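Histidine--tRNA ligase (Thermus thermophilus, PDB 1H4V) catalyses the ATP-dependent attachment of L-histidine to tRNA(His), releasing AMP and diphosphate, and works as a class II aminoacyl-tRNA synthetase homodimer. Local coordinates at residues Leu156-Asp168 and Val240-Glu254. Numbering follows the deposited sequence.
Sequences LRRLKVKLSSVGD and VERHLERLSVPYELE
Strands 160-165 and 251-253 pair in parallel, their short axes 37° apart, and Leu163 bonds to the residues flanking Leu253: Leu163 N donates to Glu252 O (2.9 Å) and Leu163 O accepts from Glu254 N (2.7 Å). The hydrogen bond from Glu252 N to Val161 O is more bent, 140° at the hydrogen. This pairing forms the parallel margin of the otherwise largely antiparallel sheet of the class II catalytic domain; strand 267-272 flanks 160-165 on its other side, and 251-253 is outermost within the chain. Helix 231-246, ended by a Schellman motif at Ser248, packs on the face bearing Val161 and Leu163. With CG anti to the backbone N (chi1 179°), Leu163 sends CD2 between helix and strand, 3.9 Å from Leu244 CD1 and 3.8 Å from Tyr251 CD2, meeting the ring at a slant. The phenol ties strand to helix: Tyr251 OH donates to the anti lone pair of Glu241 OE1 over 2.9 Å, Glu241 OE1 lying at the ring edge, in its plane. An alanine in place of Tyr251 would probably uncover one flank of Leu163 CD2 and leave the Glu241 carboxylate without its phenol partner. Nearer the backbone, Val161 CG1 lies against Tyr251 CB at 3.9 Å.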
ATOM      1  N   LEU A 156      15.884  14.642   8.381  1.00 28.94           N
ATOM      2  CA  LEU A 156      17.244  14.426   7.928  1.00 29.71           C
ATOM      3  C   LEU A 156      17.956  15.757   7.719  1.00 32.01           C
ATOM      4  O   LEU A 156      17.352  16.729   7.268  1.00 32.75           O
ATOM      5  CB  LEU A 156      17.241  13.631   6.621  1.00 28.17           C
ATOM      6  CG  LEU A 156      16.773  12.174   6.701  1.00 28.93           C
ATOM      7  CD1 LEU A 156      16.641  11.581   5.304  1.00 23.04           C
ATOM      8  CD2 LEU A 156      17.769  11.372   7.541  1.00 28.20           C
ATOM      9  N   ARG A 157      19.235  15.801   8.076  1.00 33.59           N
ATOM     10  CA  ARG A 157      20.057  16.995   7.885  1.00 35.72           C
ATOM     11  C   ARG A 157      21.334  16.539   7.194  1.00 35.85           C
ATOM     12  O   ARG A 157      21.528  15.348   6.981  1.00 36.57           O
ATOM     13  CB  ARG A 157      20.381  17.680   9.218  1.00 36.31           C
ATOM     14  CG  ARG A 157      20.781  16.753  10.334  1.00 40.62           C
ATOM     15  CD  ARG A 157      19.715  16.740  11.410  1.00 49.00           C
ATOM     16  NE  ARG A 157      19.941  15.675  12.378  1.00 59.64           N
ATOM     17  CZ  ARG A 157      19.219  15.505  13.478  1.00 64.80           C
ATOM     18  NH1 ARG A 157      18.224  16.338  13.751  1.00 66.88           N
ATOM     19  NH2 ARG A 157      19.487  14.499  14.300  1.00 70.43           N
ATOM     20  N   ARG A 158      22.208  17.470   6.842  1.00 37.46           N
ATOM     21  CA  ARG A 158      23.432  17.098   6.144  1.00 39.43           C
ATOM     22  C   ARG A 158      23.060  16.426   4.824  1.00 39.50           C
ATOM     23  O   ARG A 158      23.616  15.397   4.440  1.00 39.40           O
ATOM     24  CB  ARG A 158      24.279  16.170   7.017  1.00 42.55           C
ATOM     25  CG  ARG A 158      24.935  16.924   8.160  1.00 53.23           C
ATOM     26  CD  ARG A 158      25.605  16.033   9.181  1.00 60.96           C
ATOM     27  NE  ARG A 158      26.269  16.845  10.198  1.00 69.58           N
ATOM     28  CZ  ARG A 158      26.742  16.377  11.349  1.00 74.74           C
ATOM     29  NH1 ARG A 158      26.626  15.089  11.647  1.00 76.16           N
ATOM     30  NH2 ARG A 158      27.338  17.199  12.205  1.00 75.32           N
ATOM     31  N   LEU A 159      22.096  17.031   4.139  1.00 38.56           N
ATOM     32  CA  LEU A 159      21.624  16.535   2.855  1.00 35.64           C
ATOM     33  C   LEU A 159      22.414  17.243   1.769  1.00 34.17           C
ATOM     34  O   LEU A 159      22.437  18.470   1.728  1.00 33.98           O
ATOM     35  CB  LEU A 159      20.131  16.838   2.687  1.00 33.23           C
ATOM     36  CG  LEU A 159      19.180  16.028   3.562  1.00 29.72           C
ATOM     37  CD1 LEU A 159      17.744  16.500   3.369  1.00 29.21           C
ATOM     38  CD2 LEU A 159      19.326  14.561   3.195  1.00 28.25           C
ATOM     39  N   LYS A 160      23.064  16.471   0.902  1.00 32.37           N
ATOM     40  CA  LYS A 160      23.859  17.040  -0.185  1.00 30.39           C
ATOM     41  C   LYS A 160      23.131  16.927  -1.530  1.00 28.17           C
ATOM     42  O   LYS A 160      22.857  15.825  -2.009  1.00 27.81           O
ATOM     43  CB  LYS A 160      25.221  16.331  -0.290  1.00 34.60           C
ATOM     44  CG  LYS A 160      26.024  16.235   1.010  1.00 38.44           C
ATOM     45  CD  LYS A 160      26.510  17.592   1.506  1.00 44.92           C
ATOM     46  CE  LYS A 160      27.274  17.443   2.831  1.00 51.64           C
ATOM     47  NZ  LYS A 160      27.687  18.751   3.431  1.00 48.82           N
ATOM     48  N   VAL A 161      22.825  18.071  -2.134  1.00 25.22           N
ATOM     49  CA  VAL A 161      22.151  18.096  -3.421  1.00 23.77           C
ATOM     50  C   VAL A 161      23.155  18.228  -4.561  1.00 23.55           C
ATOM     51  O   VAL A 161      23.926  19.182  -4.611  1.00 25.01           O
ATOM     52  CB  VAL A 161      21.160  19.273  -3.502  1.00 22.80           C
ATOM     53  CG1 VAL A 161      20.506  19.320  -4.875  1.00 19.64           C
ATOM     54  CG2 VAL A 161      20.116  19.126  -2.419  1.00 23.54           C
ATOM     55  N   LYS A 162      23.146  17.266  -5.476  1.00 22.03           N
ATOM     56  CA  LYS A 162      24.055  17.306  -6.612  1.00 20.99           C
ATOM     57  C   LYS A 162      23.268  17.462  -7.901  1.00 20.19           C
ATOM     58  O   LYS A 162      22.338  16.714  -8.176  1.00 20.32           O
ATOM     59  CB  LYS A 162      24.940  16.060  -6.618  1.00 21.37           C
ATOM     60  CG  LYS A 162      25.783  16.012  -5.353  1.00 24.53           C
ATOM     61  CD  LYS A 162      26.884  14.985  -5.385  1.00 31.83           C
ATOM     62  CE  LYS A 162      27.671  15.023  -4.081  1.00 34.72           C
ATOM     63  NZ  LYS A 162      28.136  16.412  -3.752  1.00 35.98           N
ATOM     64  N   LEU A 163      23.640  18.475  -8.671  1.00 21.56           N
ATOM     65  CA  LEU A 163      22.963  18.811  -9.911  1.00 22.34           C
ATOM     66  C   LEU A 163      23.874  18.660 -11.125  1.00 23.90           C
ATOM     67  O   LEU A 163      25.093  18.726 -11.016  1.00 24.48           O
ATOM     68  CB  LEU A 163      22.444  20.252  -9.812  1.00 20.46           C
ATOM     69  CG  LEU A 163      21.701  20.870 -10.999  1.00 23.92           C
ATOM     70  CD1 LEU A 163      20.437  20.083 -11.292  1.00 23.45           C
ATOM     71  CD2 LEU A 163      21.363  22.318 -10.684  1.00 24.48           C
ATOM     72  N   SER A 164      23.268  18.454 -12.286  1.00 24.67           N
ATOM     73  CA  SER A 164      24.021  18.299 -13.516  1.00 24.65           C
ATOM     74  C   SER A 164      23.063  18.263 -14.692  1.00 25.00           C
ATOM     75  O   SER A 164      21.852  18.436 -14.529  1.00 23.91           O
ATOM     76  CB  SER A 164      24.836  17.003 -13.480  1.00 26.04           C
ATOM     77  OG  SER A 164      25.554  16.815 -14.691  1.00 29.86           O
ATOM     78  N   SER A 165      23.617  18.022 -15.876  1.00 24.85           N
ATOM     79  CA  SER A 165      22.829  17.953 -17.095  1.00 25.03           C
ATOM     80  C   SER A 165      23.401  16.924 -18.048  1.00 24.07           C
ATOM     81  O   SER A 165      24.606  16.680 -18.056  1.00 24.61           O
ATOM     82  CB  SER A 165      22.802  19.319 -17.786  1.00 22.74           C
ATOM     83  OG  SER A 165      22.189  19.215 -19.060  1.00 26.59           O
ATOM     84  N   VAL A 166      22.530  16.313 -18.844  1.00 23.85           N
ATOM     85  CA  VAL A 166      22.976  15.335 -19.824  1.00 25.92           C
ATOM     86  C   VAL A 166      22.731  15.864 -21.240  1.00 26.13           C
ATOM     87  O   VAL A 166      22.863  15.128 -22.219  1.00 25.61           O
ATOM     88  CB  VAL A 166      22.267  13.977 -19.632  1.00 27.23           C
ATOM     89  CG1 VAL A 166      22.646  13.391 -18.275  1.00 26.50           C
ATOM     90  CG2 VAL A 166      20.768  14.145 -19.740  1.00 25.18           C
ATOM     91  N   GLY A 167      22.367  17.145 -21.323  1.00 26.91           N
ATOM     92  CA  GLY A 167      22.128  17.817 -22.592  1.00 29.08           C
ATOM     93  C   GLY A 167      21.023  17.309 -23.500  1.00 30.67           C
ATOM     94  O   GLY A 167      20.232  16.450 -23.123  1.00 31.25           O
ATOM     95  N   ASP A 168      20.963  17.860 -24.709  1.00 32.64           N
ATOM     96  CA  ASP A 168      19.966  17.448 -25.689  1.00 35.41           C
ATOM     97  C   ASP A 168      20.548  16.302 -26.516  1.00 35.55           C
ATOM     98  O   ASP A 168      21.763  16.143 -26.587  1.00 35.67           O
ATOM     99  CB  ASP A 168      19.590  18.624 -26.591  1.00 38.55           C
ATOM    100  CG  ASP A 168      18.957  19.772 -25.816  1.00 45.22           C
ATOM    101  OD1 ASP A 168      18.200  19.497 -24.858  1.00 45.68           O
ATOM    102  OD2 ASP A 168      19.202  20.949 -26.168  1.00 49.50           O
ATOM    103  N   VAL A 240      17.591  26.495 -14.169  1.00 24.00           N
ATOM    104  CA  VAL A 240      17.372  25.625 -13.023  1.00 24.07           C
ATOM    105  C   VAL A 240      18.235  26.075 -11.845  1.00 23.77           C
ATOM    106  O   VAL A 240      17.763  26.141 -10.705  1.00 22.73           O
ATOM    107  CB  VAL A 240      17.710  24.153 -13.349  1.00 24.39           C
ATOM    108  CG1 VAL A 240      17.426  23.273 -12.139  1.00 22.70           C
ATOM    109  CG2 VAL A 240      16.902  23.687 -14.545  1.00 25.53           C
ATOM    110  N   GLU A 241      19.498  26.388 -12.125  1.00 23.71           N
ATOM    111  CA  GLU A 241      20.417  26.840 -11.086  1.00 24.37           C
ATOM    112  C   GLU A 241      19.903  28.127 -10.448  1.00 23.72           C
ATOM    113  O   GLU A 241      19.919  28.273  -9.224  1.00 22.96           O
ATOM    114  CB  GLU A 241      21.808  27.094 -11.665  1.00 27.49           C
ATOM    115  CG  GLU A 241      22.506  25.863 -12.215  1.00 37.51           C
ATOM    116  CD  GLU A 241      23.877  26.180 -12.795  1.00 41.80           C
ATOM    117  OE1 GLU A 241      24.736  26.688 -12.044  1.00 47.68           O
ATOM    118  OE2 GLU A 241      24.096  25.926 -13.998  1.00 44.74           O
ATOM    119  N   ARG A 242      19.442  29.056 -11.276  1.00 23.13           N
ATOM    120  CA  ARG A 242      18.941  30.324 -10.768  1.00 26.03           C
ATOM    121  C   ARG A 242      17.801  30.113  -9.778  1.00 25.81           C
ATOM    122  O   ARG A 242      17.778  30.733  -8.713  1.00 26.36           O
ATOM    123  CB  ARG A 242      18.472  31.223 -11.917  1.00 30.49           C
ATOM    124  CG  ARG A 242      18.121  32.632 -11.460  1.00 38.73           C
ATOM    125  CD  ARG A 242      17.646  33.510 -12.611  1.00 48.73           C
ATOM    126  NE  ARG A 242      16.300  33.155 -13.053  1.00 56.81           N
ATOM    127  CZ  ARG A 242      15.629  33.811 -13.996  1.00 60.32           C
ATOM    128  NH1 ARG A 242      16.185  34.854 -14.597  1.00 63.85           N
ATOM    129  NH2 ARG A 242      14.400  33.434 -14.328  1.00 60.57           N
ATOM    130  N   HIS A 243      16.862  29.231 -10.116  1.00 24.61           N
ATOM    131  CA  HIS A 243      15.745  28.968  -9.219  1.00 23.47           C
ATOM    132  C   HIS A 243      16.168  28.395  -7.870  1.00 22.87           C
ATOM    133  O   HIS A 243      15.661  28.827  -6.835  1.00 24.76           O
ATOM    134  CB  HIS A 243      14.723  28.042  -9.882  1.00 21.63           C
ATOM    135  CG  HIS A 243      14.088  28.634 -11.099  1.00 22.85           C
ATOM    136  ND1 HIS A 243      13.702  29.957 -11.167  1.00 22.31           N
ATOM    137  CD2 HIS A 243      13.788  28.091 -12.302  1.00 23.01           C
ATOM    138  CE1 HIS A 243      13.196  30.205 -12.360  1.00 21.68           C
ATOM    139  NE2 HIS A 243      13.236  29.091 -13.069  1.00 26.10           N
ATOM    140  N   LEU A 244      17.094  27.437  -7.867  1.00 22.92           N
ATOM    141  CA  LEU A 244      17.543  26.844  -6.607  1.00 23.15           C
ATOM    142  C   LEU A 244      18.235  27.878  -5.726  1.00 24.72           C
ATOM    143  O   LEU A 244      18.051  27.894  -4.506  1.00 24.54           O
ATOM    144  CB  LEU A 244      18.484  25.667  -6.865  1.00 21.40           C
ATOM    145  CG  LEU A 244      17.872  24.465  -7.597  1.00 20.36           C
ATOM    146  CD1 LEU A 244      18.942  23.410  -7.809  1.00 16.03           C
ATOM    147  CD2 LEU A 244      16.702  23.906  -6.793  1.00 18.33           C
ATOM    148  N   GLU A 245      19.037  28.736  -6.341  1.00 25.53           N
ATOM    149  CA  GLU A 245      19.724  29.779  -5.596  1.00 27.24           C
ATOM    150  C   GLU A 245      18.655  30.633  -4.915  1.00 28.16           C
ATOM    151  O   GLU A 245      18.711  30.887  -3.712  1.00 28.69           O
ATOM    152  CB  GLU A 245      20.579  30.627  -6.553  1.00 24.95           C
ATOM    153  N   ARG A 246      17.664  31.041  -5.699  1.00 28.06           N
ATOM    154  CA  ARG A 246      16.568  31.863  -5.222  1.00 28.61           C
ATOM    155  C   ARG A 246      15.736  31.161  -4.138  1.00 29.42           C
ATOM    156  O   ARG A 246      15.062  31.813  -3.345  1.00 28.92           O
ATOM    157  CB  ARG A 246      15.695  32.248  -6.415  1.00 30.30           C
ATOM    158  CG  ARG A 246      14.608  33.242  -6.103  1.00 36.99           C
ATOM    159  CD  ARG A 246      15.156  34.607  -5.711  1.00 40.75           C
ATOM    160  NE  ARG A 246      14.064  35.470  -5.281  1.00 43.83           N
ATOM    161  CZ  ARG A 246      13.206  36.057  -6.108  1.00 43.09           C
ATOM    162  NH1 ARG A 246      13.322  35.891  -7.417  1.00 40.54           N
ATOM    163  NH2 ARG A 246      12.199  36.769  -5.621  1.00 47.31           N
ATOM    164  N   LEU A 247      15.785  29.833  -4.102  1.00 29.52           N
ATOM    165  CA  LEU A 247      15.038  29.074  -3.103  1.00 28.56           C
ATOM    166  C   LEU A 247      15.926  28.634  -1.949  1.00 28.67           C
ATOM    167  O   LEU A 247      15.519  27.834  -1.110  1.00 28.06           O
ATOM    168  CB  LEU A 247      14.398  27.851  -3.749  1.00 29.76           C
ATOM    169  CG  LEU A 247      13.192  28.177  -4.631  1.00 28.18           C
ATOM    170  CD1 LEU A 247      12.888  27.020  -5.566  1.00 26.58           C
ATOM    171  CD2 LEU A 247      12.012  28.504  -3.741  1.00 23.52           C
ATOM    172  N   SER A 248      17.140  29.167  -1.912  1.00 29.50           N
ATOM    173  CA  SER A 248      18.094  28.834  -0.867  1.00 31.15           C
ATOM    174  C   SER A 248      18.408  27.347  -0.757  1.00 30.60           C
ATOM    175  O   SER A 248      18.745  26.862   0.324  1.00 33.21           O
ATOM    176  CB  SER A 248      17.613  29.358   0.493  1.00 33.63           C
ATOM    177  OG  SER A 248      17.853  30.750   0.617  1.00 37.58           O
ATOM    178  N   VAL A 249      18.303  26.617  -1.862  1.00 28.79           N
ATOM    179  CA  VAL A 249      18.631  25.195  -1.828  1.00 28.28           C
ATOM    180  C   VAL A 249      20.104  25.029  -2.186  1.00 28.41           C
ATOM    181  O   VAL A 249      20.515  25.276  -3.320  1.00 27.52           O
ATOM    182  CB  VAL A 249      17.772  24.363  -2.826  1.00 27.59           C
ATOM    183  CG1 VAL A 249      18.364  22.970  -3.000  1.00 21.17           C
ATOM    184  CG2 VAL A 249      16.345  24.242  -2.308  1.00 28.39           C
ATOM    185  N   PRO A 250      20.924  24.626  -1.210  1.00 28.35           N
ATOM    186  CA  PRO A 250      22.354  24.437  -1.473  1.00 28.91           C
ATOM    187  C   PRO A 250      22.589  23.258  -2.410  1.00 29.58           C
ATOM    188  O   PRO A 250      22.119  22.157  -2.149  1.00 31.26           O
ATOM    189  CB  PRO A 250      22.928  24.183  -0.083  1.00 25.69           C
ATOM    190  CG  PRO A 250      21.796  23.464   0.614  1.00 25.96           C
ATOM    191  CD  PRO A 250      20.587  24.278   0.182  1.00 27.83           C
ATOM    192  N   TYR A 251      23.306  23.493  -3.504  1.00 30.34           N
ATOM    193  CA  TYR A 251      23.601  22.431  -4.452  1.00 30.94           C
ATOM    194  C   TYR A 251      25.034  22.534  -4.951  1.00 32.89           C
ATOM    195  O   TYR A 251      25.704  23.551  -4.770  1.00 31.69           O
ATOM    196  CB  TYR A 251      22.652  22.473  -5.654  1.00 28.91           C
ATOM    197  CG  TYR A 251      22.941  23.586  -6.629  1.00 27.47           C
ATOM    198  CD1 TYR A 251      22.539  24.894  -6.361  1.00 24.88           C
ATOM    199  CD2 TYR A 251      23.641  23.338  -7.813  1.00 23.83           C
ATOM    200  CE1 TYR A 251      22.825  25.930  -7.248  1.00 26.80           C
ATOM    201  CE2 TYR A 251      23.935  24.369  -8.706  1.00 23.52           C
ATOM    202  CZ  TYR A 251      23.523  25.665  -8.416  1.00 25.39           C
ATOM    203  OH  TYR A 251      23.797  26.697  -9.287  1.00 26.63           O
ATOM    204  N   GLU A 252      25.487  21.467  -5.597  1.00 33.57           N
ATOM    205  CA  GLU A 252      26.835  21.397  -6.128  1.00 35.30           C
ATOM    206  C   GLU A 252      26.756  20.779  -7.523  1.00 34.37           C
ATOM    207  O   GLU A 252      26.100  19.754  -7.719  1.00 34.33           O
ATOM    208  CB  GLU A 252      27.693  20.516  -5.215  1.00 39.92           C
ATOM    209  CG  GLU A 252      29.184  20.562  -5.494  1.00 52.01           C
ATOM    210  CD  GLU A 252      29.946  21.399  -4.476  1.00 59.53           C
ATOM    211  OE1 GLU A 252      29.615  22.598  -4.316  1.00 59.27           O
ATOM    212  OE2 GLU A 252      30.879  20.854  -3.838  1.00 63.48           O
ATOM    213  N   LEU A 253      27.400  21.408  -8.497  1.00 33.43           N
ATOM    214  CA  LEU A 253      27.403  20.869  -9.850  1.00 31.89           C
ATOM    215  C   LEU A 253      28.242  19.591  -9.804  1.00 30.92           C
ATOM    216  O   LEU A 253      29.350  19.593  -9.265  1.00 29.41           O
ATOM    217  CB  LEU A 253      28.012  21.882 -10.821  1.00 34.42           C
ATOM    218  CG  LEU A 253      27.144  22.269 -12.027  1.00 39.08           C
ATOM    219  CD1 LEU A 253      25.777  22.729 -11.557  1.00 37.66           C
ATOM    220  CD2 LEU A 253      27.830  23.368 -12.823  1.00 41.09           C
ATOM    221  N   GLU A 254      27.700  18.498 -10.340  1.00 31.13           N
ATOM    222  CA  GLU A 254      28.384  17.202 -10.338  1.00 31.30           C
ATOM    223  C   GLU A 254      28.606  16.621 -11.722  1.00 30.52           C
ATOM    224  O   GLU A 254      27.714  15.993 -12.278  1.00 29.47           O
ATOM    225  CB  GLU A 254      27.589  16.176  -9.528  1.00 33.29           C
ATOM    226  CG  GLU A 254      28.175  15.830  -8.173  1.00 43.96           C
ATOM    227  CD  GLU A 254      29.514  15.100  -8.254  1.00 48.69           C
ATOM    228  OE1 GLU A 254      30.075  14.798  -7.176  1.00 50.18           O
ATOM    229  OE2 GLU A 254      30.004  14.832  -9.376  1.00 45.35           O
TER